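Long-range contacts in extracellular ligand-binding receptor (Desulfohalobium retbaense DSM 5692, PDB 5ERE), which probably senses small molecules, with a leucine-binding-protein-like module that holds ketoleucine and a Cache-type sensor domain that holds cytosine: residues A130-D135 / A169-I174; Q158-Q163 / L184-E189; Q236-M241 / T290-K295; S346-A351 / L438-F443; T357-D362 / T389-A394. One frame throughout, in Å; residues are numbered along the deposited sequence.

How the contacts relate
From the N terminus, contacts 1 and 2 cross. Contact 1 closes the loop from 135 to 169, joining strand 129-134 to helix 168-175. Contact 2 closes that from 163 to 184, joining strand 154-160 to the loop after strand 181-185. Their centres lie about 9 Å apart in the mixed sheet, and their backbones touch. Contact 3, in series, closes the loop from 241 to 290 and ties the start of helix 239-248 to a hairpin turn of that sheet. Contacts 4 and 5 belong to the distant Cache-type sensor domain. Contact 4 closes the loop from helix 324-357 to strand 434-443. Contact 5 closes a shorter one within it, from 362 to 389, and touches contact 4 through L359 and V442.

Contact 1. Residues A130-D135 / A169-I174; sequences AVLAMD and AQLATI
L132 and I174 meet through torsions that point each side chain at the other. In L132 CG stands anti to the backbone N (chi1 -175°), which carries the isobutyl group from the strand toward the helix. In I174 CG1 lies opposite the carbonyl carbon (chi1 -80°), and CD1 extends toward L132. I174 CD1 rests 4.1 Å from L132 CB. The branch methyl of the same isoleucine, CG2, lies 4.0 Å from A130 CB. One isoleucine therefore spans two strand residues that point the same way.

L132 splits its own two methyls. CD1 packs against Q170 CB at 3.8 Å, and the two side chains cross at about a right angle. CD2 approaches L171 CD2 at 4.3 Å, a looser touch. Only the aliphatic base of Q170 takes part. Its chain bends at chi2, and NE2 is held by hydrogen bonds to E159 O and D166 O.

The contact is buried and apolar. L132 also touches I193 of helix 190-199, so two helices share it. The short axes run nearly antiparallel, 169° apart. Helix 168-175 links strand 154-160 to strand 181-185 and passes over strand 129-134, which lies between them in the sheet. This is a beta-alpha-beta crossover, as in the Rossmann-like lobes of periplasmic binding proteins.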
# COMPACT_ATOMS: atom_id res chain seq x y z
N ALA A 130 -6.77 -8.03 -18.56
CA ALA A 130 -8.13 -8.58 -18.48
C ALA A 130 -8.48 -8.93 -17.03
O ALA A 130 -7.62 -9.37 -16.25
CB ALA A 130 -8.27 -9.81 -19.37
N VAL A 131 -9.75 -8.71 -16.67
CA VAL A 131 -10.29 -9.12 -15.38
C VAL A 131 -11.45 -10.09 -15.57
O VAL A 131 -12.39 -9.80 -16.31
CB VAL A 131 -10.79 -7.91 -14.56
CG1 VAL A 131 -11.06 -8.30 -13.04
CG2 VAL A 131 -9.80 -6.79 -14.64
N LEU A 132 -11.37 -11.23 -14.91
CA LEU A 132 -12.50 -12.12 -14.70
C LEU A 132 -12.84 -12.18 -13.20
O LEU A 132 -12.01 -12.66 -12.40
CB LEU A 132 -12.18 -13.51 -15.23
CG LEU A 132 -13.28 -14.58 -15.21
CD1 LEU A 132 -14.60 -14.09 -15.82
CD2 LEU A 132 -12.80 -15.81 -15.96
N ALA A 133 -14.02 -11.68 -12.81
CA ALA A 133 -14.37 -11.53 -11.39
C ALA A 133 -15.70 -12.19 -11.01
O ALA A 133 -16.68 -12.16 -11.76
CB ALA A 133 -14.43 -10.06 -11.02
N MSE A 134 -15.72 -12.76 -9.82
CA MSE A 134 -16.93 -13.33 -9.25
C MSE A 134 -18.03 -12.31 -9.30
O MSE A 134 -17.80 -11.14 -9.01
CB MSE A 134 -16.68 -13.81 -7.78
CG MSE A 134 -16.21 -12.73 -6.85
SE MSE A 134 -15.90 -13.43 -4.96
CE MSE A 134 -14.39 -14.62 -5.29
N ASP A 135 -19.23 -12.74 -9.69
CA ASP A 135 -20.37 -11.82 -9.79
C ASP A 135 -21.03 -11.52 -8.44
O ASP A 135 -22.13 -12.00 -8.14
CB ASP A 135 -21.40 -12.38 -10.78
CG ASP A 135 -22.54 -11.39 -11.07
OD1 ASP A 135 -22.27 -10.17 -11.19
OD2 ASP A 135 -23.70 -11.83 -11.16
N ALA A 169 -17.53 -18.61 -22.40
CA ALA A 169 -17.79 -17.35 -23.09
C ALA A 169 -16.86 -16.23 -22.66
O ALA A 169 -16.25 -15.57 -23.50
CB ALA A 169 -19.22 -16.92 -22.85
N GLN A 170 -16.79 -16.01 -21.35
CA GLN A 170 -16.00 -14.92 -20.80
C GLN A 170 -14.56 -15.08 -21.21
O GLN A 170 -13.90 -14.10 -21.53
CB GLN A 170 -16.10 -14.87 -19.26
CG GLN A 170 -17.50 -14.67 -18.75
CD GLN A 170 -18.25 -15.98 -18.56
OE1 GLN A 170 -18.18 -16.90 -19.40
NE2 GLN A 170 -18.96 -16.09 -17.45
N LEU A 171 -14.09 -16.33 -21.18
CA LEU A 171 -12.72 -16.66 -21.55
C LEU A 171 -12.52 -16.47 -23.07
O LEU A 171 -11.41 -16.19 -23.51
CB LEU A 171 -12.39 -18.10 -21.14
CG LEU A 171 -12.07 -18.47 -19.68
CD1 LEU A 171 -11.97 -19.98 -19.57
CD2 LEU A 171 -10.78 -17.82 -19.17
N ALA A 172 -13.60 -16.60 -23.85
CA ALA A 172 -13.50 -16.38 -25.31
C ALA A 172 -13.35 -14.89 -25.58
O ALA A 172 -12.41 -14.47 -26.26
CB ALA A 172 -14.73 -16.94 -26.04
N THR A 173 -14.26 -14.10 -25.02
CA THR A 173 -14.13 -12.65 -25.01
C THR A 173 -12.72 -12.23 -24.64
O THR A 173 -12.15 -11.34 -25.25
CB THR A 173 -15.09 -12.00 -24.01
OG1 THR A 173 -16.41 -12.51 -24.20
CG2 THR A 173 -15.10 -10.49 -24.14
N ILE A 174 -12.18 -12.88 -23.62
CA ILE A 174 -10.92 -12.45 -23.04
C ILE A 174 -9.73 -12.77 -23.94
O ILE A 174 -8.84 -11.94 -24.11
CB ILE A 174 -10.70 -13.12 -21.66
CG1 ILE A 174 -11.51 -12.37 -20.60
CG2 ILE A 174 -9.21 -13.14 -21.30
CD1 ILE A 174 -11.68 -13.15 -19.30

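Contact 2. Residues Q158-Q163 / L184-E189; sequences QEYNPQ and LISAGE
The phenol of Y160 meets E189 in an unusual way: the carboxylate accepts through the anti lone pair of OE2, the one turned away from its other oxygen. The bond from Y160 OH to E189 OE2 is short, 2.7 Å. It forms where strands 154-160 and 181-185, in the parallel part of a Rossmann-like sheet, run out into loops. In periplasmic binding proteins such loops face the cleft between the lobes. Here the side chain of E189 is about 7 Å from the bound 2-oxo-4-methylpentanoic acid, and both E189 and P162 touch F14 of its pocket.

The hydroxyl is gripped twice. It donates to E189 and accepts from S186 OG at 2.8 Å. Both partners sit at the edge of the ring, near its plane. The ring and carboxylate planes are 63° apart. Y160 and E189 both place CG in the crowded position between the backbone N and the carbonyl carbon (chi1 68° and 70°). E189 then bends at chi2, which brings OE2 to the phenol. P162 CB lies 4.1 Å from E189 OE2.

With a phenylalanine in place of Y160, the buried carboxylate would probably lose its short bond and the S186 hydroxyl its acceptor. I185, just before S186, is the centre of an inverse gamma turn. OE2 of E189 has a second donor in its own segment: A187 N reaches it weakly at 3.3 Å.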
# COMPACT_ATOMS: atom_id res chain seq x y z
N GLN A 158 -14.93 -9.17 -17.25
CA GLN A 158 -15.92 -10.24 -17.32
C GLN A 158 -16.27 -10.74 -15.91
O GLN A 158 -15.41 -10.81 -15.04
CB GLN A 158 -15.40 -11.40 -18.16
CG GLN A 158 -15.20 -11.07 -19.65
CD GLN A 158 -16.53 -10.75 -20.35
OE1 GLN A 158 -17.33 -11.64 -20.62
NE2 GLN A 158 -16.76 -9.46 -20.62
N GLU A 159 -17.54 -11.10 -15.71
CA GLU A 159 -18.00 -11.65 -14.44
C GLU A 159 -18.36 -13.13 -14.58
O GLU A 159 -18.54 -13.63 -15.69
CB GLU A 159 -19.21 -10.86 -13.94
CG GLU A 159 -18.88 -9.40 -13.60
CD GLU A 159 -20.10 -8.57 -13.24
OE1 GLU A 159 -21.24 -9.03 -13.51
OE2 GLU A 159 -19.92 -7.46 -12.71
N TYR A 160 -18.44 -13.84 -13.45
CA TYR A 160 -18.92 -15.22 -13.44
C TYR A 160 -19.58 -15.59 -12.12
O TYR A 160 -19.14 -15.16 -11.04
CB TYR A 160 -17.79 -16.21 -13.73
CG TYR A 160 -16.76 -16.26 -12.62
CD1 TYR A 160 -15.75 -15.31 -12.54
CD2 TYR A 160 -16.81 -17.25 -11.64
CE1 TYR A 160 -14.82 -15.35 -11.54
CE2 TYR A 160 -15.88 -17.29 -10.61
CZ TYR A 160 -14.89 -16.33 -10.55
OH TYR A 160 -13.96 -16.35 -9.55
N ASN A 161 -20.60 -16.44 -12.21
CA ASN A 161 -21.20 -17.07 -11.06
C ASN A 161 -20.28 -18.17 -10.51
O ASN A 161 -20.03 -19.16 -11.21
CB ASN A 161 -22.55 -17.65 -11.43
CG ASN A 161 -23.31 -18.16 -10.23
OD1 ASN A 161 -23.07 -19.26 -9.75
ND2 ASN A 161 -24.20 -17.33 -9.70
N PRO A 162 -19.77 -18.01 -9.27
CA PRO A 162 -18.82 -19.02 -8.78
C PRO A 162 -19.46 -20.39 -8.48
O PRO A 162 -18.75 -21.40 -8.44
CB PRO A 162 -18.25 -18.38 -7.50
CG PRO A 162 -19.29 -17.44 -7.03
CD PRO A 162 -19.92 -16.89 -8.32
N GLN A 163 -20.76 -20.44 -8.26
CA GLN A 163 -21.40 -21.74 -8.14
C GLN A 163 -21.52 -22.43 -9.53
O GLN A 163 -21.21 -23.61 -9.67
CB GLN A 163 -22.78 -21.61 -7.49
CG GLN A 163 -22.77 -21.38 -5.96
CD GLN A 163 -22.47 -19.93 -5.59
OE1 GLN A 163 -21.61 -19.65 -4.74
NE2 GLN A 163 -23.18 -18.99 -6.21
N LEU A 184 -7.77 -12.44 -11.80
CA LEU A 184 -8.89 -13.23 -11.30
C LEU A 184 -9.37 -12.79 -9.92
O LEU A 184 -8.66 -12.99 -8.94
CB LEU A 184 -8.48 -14.68 -11.25
CG LEU A 184 -7.91 -15.14 -12.59
CD1 LEU A 184 -7.44 -16.54 -12.40
CD2 LEU A 184 -8.95 -15.06 -13.74
N ILE A 185 -10.57 -12.21 -9.83
CA ILE A 185 -11.13 -11.92 -8.51
C ILE A 185 -11.89 -13.19 -8.07
O ILE A 185 -13.09 -13.35 -8.26
CB ILE A 185 -12.01 -10.65 -8.48
CG1 ILE A 185 -11.31 -9.46 -9.15
CG2 ILE A 185 -12.34 -10.29 -7.04
CD1 ILE A 185 -9.87 -9.19 -8.68
N SER A 186 -11.11 -14.10 -7.50
CA SER A 186 -11.48 -15.47 -7.26
C SER A 186 -10.88 -15.99 -5.96
O SER A 186 -9.78 -15.61 -5.55
CB SER A 186 -10.99 -16.38 -8.41
OG SER A 186 -11.24 -15.85 -9.69
N ALA A 187 -11.59 -16.91 -5.34
CA ALA A 187 -11.00 -17.74 -4.31
C ALA A 187 -10.55 -19.05 -4.97
O ALA A 187 -9.92 -19.02 -6.04
CB ALA A 187 -12.01 -17.97 -3.16
N GLY A 188 -10.84 -20.20 -4.36
CA GLY A 188 -10.25 -21.46 -4.82
C GLY A 188 -10.64 -21.87 -6.25
O GLY A 188 -9.91 -22.64 -6.87
N GLU A 189 -11.77 -21.37 -6.74
CA GLU A 189 -12.30 -21.73 -8.06
C GLU A 189 -11.33 -21.27 -9.17
O GLU A 189 -11.46 -21.66 -10.33
CB GLU A 189 -13.72 -21.14 -8.30
CG GLU A 189 -13.79 -19.61 -8.49
CD GLU A 189 -13.88 -18.85 -7.15
OE1 GLU A 189 -13.66 -19.48 -6.13
OE2 GLU A 189 -14.21 -17.64 -7.16

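Contact 3. Residues Q236-M241 / T290-K295; sequences QDHPFM and TGALGK
H238 and A292 bring two chain turns together, with their CA atoms 5.7 Å apart. H238 is the N-cap residue of helix 239-248. On the other side, residues G291 to G294 form a type I turn. It is closed by bonds in both directions: G294 N to G291 O at 2.9 Å, and G291 N to G294 O at 3.1 Å. G294 has a positive phi, and its backbone angles leave no room for a CB.

The imidazole of H238 lies against A292. H238 CG is anti to the backbone N (chi1 -167°), and this swings the ring toward the turn. One face meets A292, whose CB lies 3.9 Å from the ring centroid and only 11° off the normal. This is a CH-pi contact. The other face carries P239 CD. The capping bond runs from F240 N to H238 ND1 at 3.1 Å, with the donor tilted somewhat from the ring plane. It ties the ring to the helix start.

The turn is the tip of a beta hairpin between strands 288-291 and 296-298. The capped helix start packs onto this tip. D261 of helix 254-271 accepts from A292 N and L293 N.

The CB of A292 has further neighbours. The selenomethionine M241, bent at chi2 and chi3, places CE 3.9 Å from it. That same CE lies at the edge of the F240 ring. F240 CB is a looser neighbour of A292 CB, at 4.4 Å.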
# COMPACT_ATOMS: atom_id res chain seq x y z
N GLN A 236 4.23 -17.57 9.65
CA GLN A 236 3.73 -18.87 10.09
C GLN A 236 4.10 -19.21 11.52
O GLN A 236 3.81 -20.30 11.98
CB GLN A 236 4.27 -19.96 9.17
CG GLN A 236 4.01 -19.68 7.70
CD GLN A 236 2.55 -19.42 7.40
OE1 GLN A 236 1.66 -20.02 8.02
NE2 GLN A 236 2.28 -18.50 6.46
N ASP A 237 4.72 -18.29 12.24
CA ASP A 237 5.28 -18.67 13.52
C ASP A 237 4.27 -18.68 14.65
O ASP A 237 4.57 -19.16 15.75
CB ASP A 237 6.45 -17.75 13.87
CG ASP A 237 7.64 -17.97 12.94
OD1 ASP A 237 7.68 -19.03 12.26
OD2 ASP A 237 8.53 -17.09 12.88
N HIS A 238 3.07 -18.21 14.40
CA HIS A 238 2.09 -18.14 15.47
C HIS A 238 1.60 -19.54 15.83
O HIS A 238 1.37 -20.34 14.93
CB HIS A 238 0.91 -17.25 15.06
CG HIS A 238 0.03 -16.88 16.21
ND1 HIS A 238 -0.96 -17.71 16.68
CD2 HIS A 238 -0.02 -15.77 16.98
CE1 HIS A 238 -1.57 -17.14 17.70
NE2 HIS A 238 -1.02 -15.95 17.90
N PRO A 239 1.45 -19.85 17.14
CA PRO A 239 0.98 -21.16 17.60
C PRO A 239 -0.35 -21.66 17.03
O PRO A 239 -0.59 -22.86 17.08
CB PRO A 239 0.82 -20.95 19.11
CG PRO A 239 1.79 -19.91 19.43
CD PRO A 239 1.76 -18.97 18.29
N PHE A 240 -1.21 -20.77 16.54
CA PHE A 240 -2.46 -21.15 15.92
C PHE A 240 -2.25 -21.98 14.65
O PHE A 240 -2.96 -22.94 14.46
CB PHE A 240 -3.29 -19.91 15.55
CG PHE A 240 -4.48 -20.22 14.68
CD1 PHE A 240 -5.60 -20.84 15.20
CD2 PHE A 240 -4.47 -19.92 13.34
CE1 PHE A 240 -6.70 -21.13 14.39
CE2 PHE A 240 -5.56 -20.19 12.54
CZ PHE A 240 -6.67 -20.80 13.07
N MSE A 241 -1.29 -21.59 13.81
CA MSE A 241 -0.98 -22.32 12.56
C MSE A 241 -0.80 -23.81 12.83
O MSE A 241 -1.48 -24.66 12.28
CB MSE A 241 0.32 -21.82 11.91
CG MSE A 241 0.47 -20.36 11.78
SE MSE A 241 -0.94 -19.69 10.70
CE MSE A 241 -1.38 -18.38 12.04
N THR A 290 -2.13 -7.61 18.55
CA THR A 290 -1.13 -8.47 17.97
C THR A 290 -1.61 -9.88 18.18
O THR A 290 -2.09 -10.23 19.23
CB THR A 290 0.25 -8.21 18.58
OG1 THR A 290 0.68 -6.89 18.18
CG2 THR A 290 1.26 -9.22 18.08
N GLY A 291 -1.57 -10.67 17.11
CA GLY A 291 -2.21 -11.96 17.12
C GLY A 291 -1.78 -12.72 15.88
O GLY A 291 -0.73 -12.46 15.31
N ALA A 292 -2.60 -13.67 15.46
CA ALA A 292 -2.21 -14.56 14.40
C ALA A 292 -2.05 -13.82 13.08
O ALA A 292 -1.20 -14.22 12.24
CB ALA A 292 -3.21 -15.70 14.26
N LEU A 293 -2.81 -12.73 12.90
CA LEU A 293 -2.70 -11.90 11.69
C LEU A 293 -1.54 -10.94 11.76
O LEU A 293 -1.39 -10.10 10.89
CB LEU A 293 -3.95 -11.06 11.47
CG LEU A 293 -5.25 -11.66 10.99
CD1 LEU A 293 -6.41 -10.61 11.26
CD2 LEU A 293 -5.10 -11.93 9.49
N GLY A 294 -0.80 -10.99 12.86
CA GLY A 294 0.28 -10.04 13.05
C GLY A 294 -0.25 -8.84 13.81
O GLY A 294 -1.21 -8.95 14.55
N LYS A 295 0.41 -7.70 13.63
CA LYS A 295 -0.00 -6.45 14.25
C LYS A 295 -1.14 -5.84 13.44
O LYS A 295 -0.96 -5.51 12.26
CB LYS A 295 1.18 -5.49 14.33
CG LYS A 295 0.83 -4.18 15.03
CD LYS A 295 2.05 -3.29 15.15
CE LYS A 295 1.65 -1.91 15.58
NZ LYS A 295 2.69 -0.95 15.16

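Contact 4. Residues S346-A351 / L438-F443; sequences SVAAAA and LEHPVF
H440 lays a face of its imidazole against the backbone of the helix at V347 and A348. Its CG is anti to the carbonyl carbon (chi1 -77°), which turns the ring toward the helix backbone at A348. A348 CA stands 3.6 Å above the ring plane, toward the rim. Two side chains touch different atoms of the ring. V347 CG1 presses on H440 CD2 at 3.4 Å, and the two side chains cross at an oblique angle. A348 CB comes over H440 CE1 at 3.5 Å, from the same side as A348 CA. The polar end of the histidine is held too: NE2 is hydrogen-bonded to D344 of the same helix, a carboxylate that would probably favour a charged ring.

V347 reaches the strand because CG1 is anti to its own backbone N (chi1 177°). One helical turn on, A351 CB sits 3.4 Å from P441 O. V442 turns CG2 to A351 CB, 3.9 Å away. A water bridges the two backbones. It donates to A351 O at 2.8 Å and accepts from F443 N.

The helix and strand axes run nearly parallel, 22° apart and 7.9 Å at closest approach. E439 points away from the helix. Its OE1 bonds to S452, and its side chain belongs to the pocket of the bound cytosine. A long helix packed along an antiparallel sheet, with the ligand on the sheet's other side, is the architecture of a Cache sensor domain.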
# COMPACT_ATOMS: atom_id res chain seq x y z
N SER A 346 13.30 22.62 -15.57
CA SER A 346 12.56 23.87 -15.33
C SER A 346 13.52 24.97 -14.91
O SER A 346 13.38 26.11 -15.31
CB SER A 346 11.48 23.69 -14.27
OG SER A 346 12.07 23.52 -12.98
N VAL A 347 14.50 24.63 -14.09
CA VAL A 347 15.47 25.62 -13.62
C VAL A 347 16.42 26.01 -14.75
O VAL A 347 16.83 27.16 -14.83
CB VAL A 347 16.30 25.07 -12.39
CG1 VAL A 347 17.33 26.05 -11.96
CG2 VAL A 347 15.37 24.81 -11.23
N ALA A 348 16.79 25.07 -15.60
CA ALA A 348 17.65 25.38 -16.73
C ALA A 348 16.92 26.36 -17.66
O ALA A 348 17.50 27.33 -18.13
CB ALA A 348 18.03 24.14 -17.48
N ALA A 349 15.65 26.08 -17.93
CA ALA A 349 14.82 26.99 -18.73
C ALA A 349 14.74 28.36 -18.09
O ALA A 349 14.79 29.38 -18.78
CB ALA A 349 13.42 26.43 -18.93
N ALA A 350 14.61 28.41 -16.76
CA ALA A 350 14.46 29.70 -16.10
C ALA A 350 15.74 30.49 -16.21
O ALA A 350 15.72 31.72 -16.36
CB ALA A 350 14.01 29.53 -14.63
N ALA A 351 16.88 29.80 -16.21
CA ALA A 351 18.14 30.51 -16.31
C ALA A 351 18.28 31.12 -17.69
O ALA A 351 18.81 32.21 -17.84
CB ALA A 351 19.31 29.58 -16.01
N LEU A 438 18.65 23.11 -5.82
CA LEU A 438 19.12 22.88 -7.19
C LEU A 438 19.32 24.23 -7.86
O LEU A 438 18.37 25.03 -7.94
CB LEU A 438 18.12 22.02 -7.98
CG LEU A 438 18.34 21.81 -9.48
CD1 LEU A 438 19.68 21.24 -9.80
CD2 LEU A 438 17.27 20.87 -9.99
N GLU A 439 20.55 24.50 -8.31
CA GLU A 439 20.87 25.80 -8.93
C GLU A 439 21.47 25.69 -10.31
O GLU A 439 22.28 24.81 -10.60
CB GLU A 439 21.84 26.60 -8.07
CG GLU A 439 21.37 26.84 -6.63
CD GLU A 439 21.44 28.31 -6.17
OE1 GLU A 439 21.69 29.23 -7.00
OE2 GLU A 439 21.22 28.57 -4.96
N HIS A 440 21.05 26.60 -11.19
CA HIS A 440 21.71 26.76 -12.48
C HIS A 440 22.32 28.15 -12.57
O HIS A 440 21.71 29.13 -12.10
CB HIS A 440 20.74 26.53 -13.64
CG HIS A 440 20.44 25.09 -13.91
ND1 HIS A 440 20.76 24.48 -15.10
CD2 HIS A 440 19.87 24.14 -13.13
CE1 HIS A 440 20.37 23.21 -15.06
NE2 HIS A 440 19.84 22.98 -13.87
N PRO A 441 23.50 28.25 -13.19
CA PRO A 441 24.08 29.56 -13.43
C PRO A 441 23.33 30.32 -14.50
O PRO A 441 22.70 29.73 -15.40
CB PRO A 441 25.50 29.24 -13.90
CG PRO A 441 25.37 27.91 -14.57
CD PRO A 441 24.31 27.17 -13.79
N VAL A 442 23.42 31.63 -14.39
CA VAL A 442 22.82 32.54 -15.35
C VAL A 442 23.87 33.41 -16.02
O VAL A 442 24.70 34.00 -15.36
CB VAL A 442 21.79 33.47 -14.69
CG1 VAL A 442 21.18 34.41 -15.73
CG2 VAL A 442 20.71 32.65 -13.98
N PHE A 443 23.75 33.55 -17.34
CA PHE A 443 24.68 34.37 -18.12
C PHE A 443 23.91 35.43 -18.91
O PHE A 443 22.85 35.13 -19.48
CB PHE A 443 25.52 33.51 -19.07
CG PHE A 443 26.19 32.34 -18.40
CD1 PHE A 443 25.51 31.15 -18.23
CD2 PHE A 443 27.48 32.44 -17.92
CE1 PHE A 443 26.12 30.08 -17.59
CE2 PHE A 443 28.08 31.39 -17.30
CZ PHE A 443 27.40 30.20 -17.14
O HOH W 1 21.47 31.97 -18.81

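Contact 5. Residues T357-D362 / T389-A394; sequences TGLRGD and TIVNVA
N392 OD1, on a side chain that packs against L359, is held by two donors. V393 N reaches it at 2.9 Å from above the carbonyl plane, at a bent N-H...O angle of 134°. K396 NZ adds a weak bond. The other end of the amide, ND2, is hydrogen-bonded to S365 OG, which also bonds to G361 O. N392 CG lies anti to the backbone N (chi1 -158°), and this turns the amide toward the 357-362 loop. N392 CB lies 3.4 Å from L359 O, a carbonyl that accepts from T383 OG1. With an alanine here, S365 OG would probably lose its amide partner and a gap would open beside G361.

V391 carries the apolar half. Its CG2 packs on L359 CB at 3.7 Å. The guanidinium of R360 lies across the same residue, with V391 CG1 3.6 Å above one face. R360 bends at chi3 to lie there, and the two chains cross at about a right angle.

V391 and N392 both face T383 in a classic beta bulge. Strand 390-394 pairs there with strand 378-385. The 357-362 loop it meets joins the long helix 324-357 to helix 362-374, and L368 of the latter touches N392.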
# COMPACT_ATOMS: atom_id res chain seq x y z
N THR A 357 16.54 39.49 -18.68
CA THR A 357 15.85 40.25 -17.64
C THR A 357 16.73 40.73 -16.49
O THR A 357 16.45 41.72 -15.83
CB THR A 357 14.71 39.40 -17.03
OG1 THR A 357 15.27 38.36 -16.20
CG2 THR A 357 13.87 38.76 -18.12
N GLY A 358 17.80 39.99 -16.23
CA GLY A 358 18.58 40.19 -15.02
C GLY A 358 17.93 39.41 -13.89
O GLY A 358 16.99 38.65 -14.13
N LEU A 359 18.41 39.60 -12.68
CA LEU A 359 17.99 38.80 -11.53
C LEU A 359 17.04 39.55 -10.59
O LEU A 359 16.35 38.92 -9.78
CB LEU A 359 19.20 38.35 -10.71
CG LEU A 359 20.31 37.53 -11.39
CD1 LEU A 359 21.33 37.09 -10.33
CD2 LEU A 359 19.75 36.33 -12.14
N ARG A 360 17.05 40.88 -10.67
CA ARG A 360 16.17 41.73 -9.86
C ARG A 360 15.01 42.27 -10.69
O ARG A 360 15.09 42.35 -11.92
CB ARG A 360 16.96 42.89 -9.25
CG ARG A 360 18.10 42.48 -8.32
CD ARG A 360 18.83 43.72 -7.82
NE ARG A 360 18.97 43.77 -6.36
CZ ARG A 360 20.12 43.67 -5.68
NH1 ARG A 360 21.29 43.52 -6.29
NH2 ARG A 360 20.09 43.73 -4.35
N GLY A 361 13.92 42.63 -10.00
CA GLY A 361 12.81 43.33 -10.65
C GLY A 361 11.66 42.49 -11.16
O GLY A 361 11.64 41.27 -11.06
N ASP A 362 10.67 43.18 -11.73
CA ASP A 362 9.38 42.57 -12.01
C ASP A 362 9.45 41.49 -13.08
O ASP A 362 8.73 40.49 -12.99
CB ASP A 362 8.37 43.65 -12.44
CG ASP A 362 8.12 44.69 -11.36
OD1 ASP A 362 8.54 44.46 -10.20
OD2 ASP A 362 7.51 45.74 -11.65
N THR A 389 24.66 36.67 -2.95
CA THR A 389 23.57 37.29 -2.19
C THR A 389 22.21 37.03 -2.86
O THR A 389 22.06 37.24 -4.06
CB THR A 389 23.77 38.81 -2.04
OG1 THR A 389 25.06 39.08 -1.48
CG2 THR A 389 22.68 39.41 -1.12
N ILE A 390 21.24 36.56 -2.10
CA ILE A 390 19.89 36.39 -2.61
C ILE A 390 19.31 37.77 -2.90
O ILE A 390 19.27 38.62 -2.02
CB ILE A 390 18.99 35.65 -1.61
CG1 ILE A 390 19.56 34.24 -1.36
CG2 ILE A 390 17.59 35.55 -2.17
CD1 ILE A 390 18.79 33.43 -0.34
N VAL A 391 18.85 37.96 -4.15
CA VAL A 391 18.39 39.26 -4.62
C VAL A 391 16.93 39.23 -5.07
O VAL A 391 16.38 40.27 -5.38
CB VAL A 391 19.26 39.78 -5.79
CG1 VAL A 391 20.71 39.97 -5.33
CG2 VAL A 391 19.19 38.86 -7.01
N ASN A 392 16.31 38.06 -5.11
CA ASN A 392 14.90 37.98 -5.44
C ASN A 392 14.37 36.60 -5.02
O ASN A 392 15.14 35.67 -4.85
CB ASN A 392 14.68 38.26 -6.95
CG ASN A 392 13.26 38.72 -7.27
OD1 ASN A 392 12.42 38.83 -6.39
ND2 ASN A 392 12.99 39.00 -8.55
N VAL A 393 13.06 36.51 -4.80
CA VAL A 393 12.42 35.27 -4.35
C VAL A 393 10.95 35.23 -4.71
O VAL A 393 10.28 36.25 -4.68
CB VAL A 393 12.55 35.09 -2.81
CG1 VAL A 393 11.85 36.24 -2.06
CG2 VAL A 393 11.98 33.73 -2.36
N ALA A 394 10.46 34.04 -5.05
CA ALA A 394 9.06 33.74 -5.10
C ALA A 394 8.81 32.44 -4.35
O ALA A 394 9.59 31.51 -4.47
CB ALA A 394 8.56 33.62 -6.55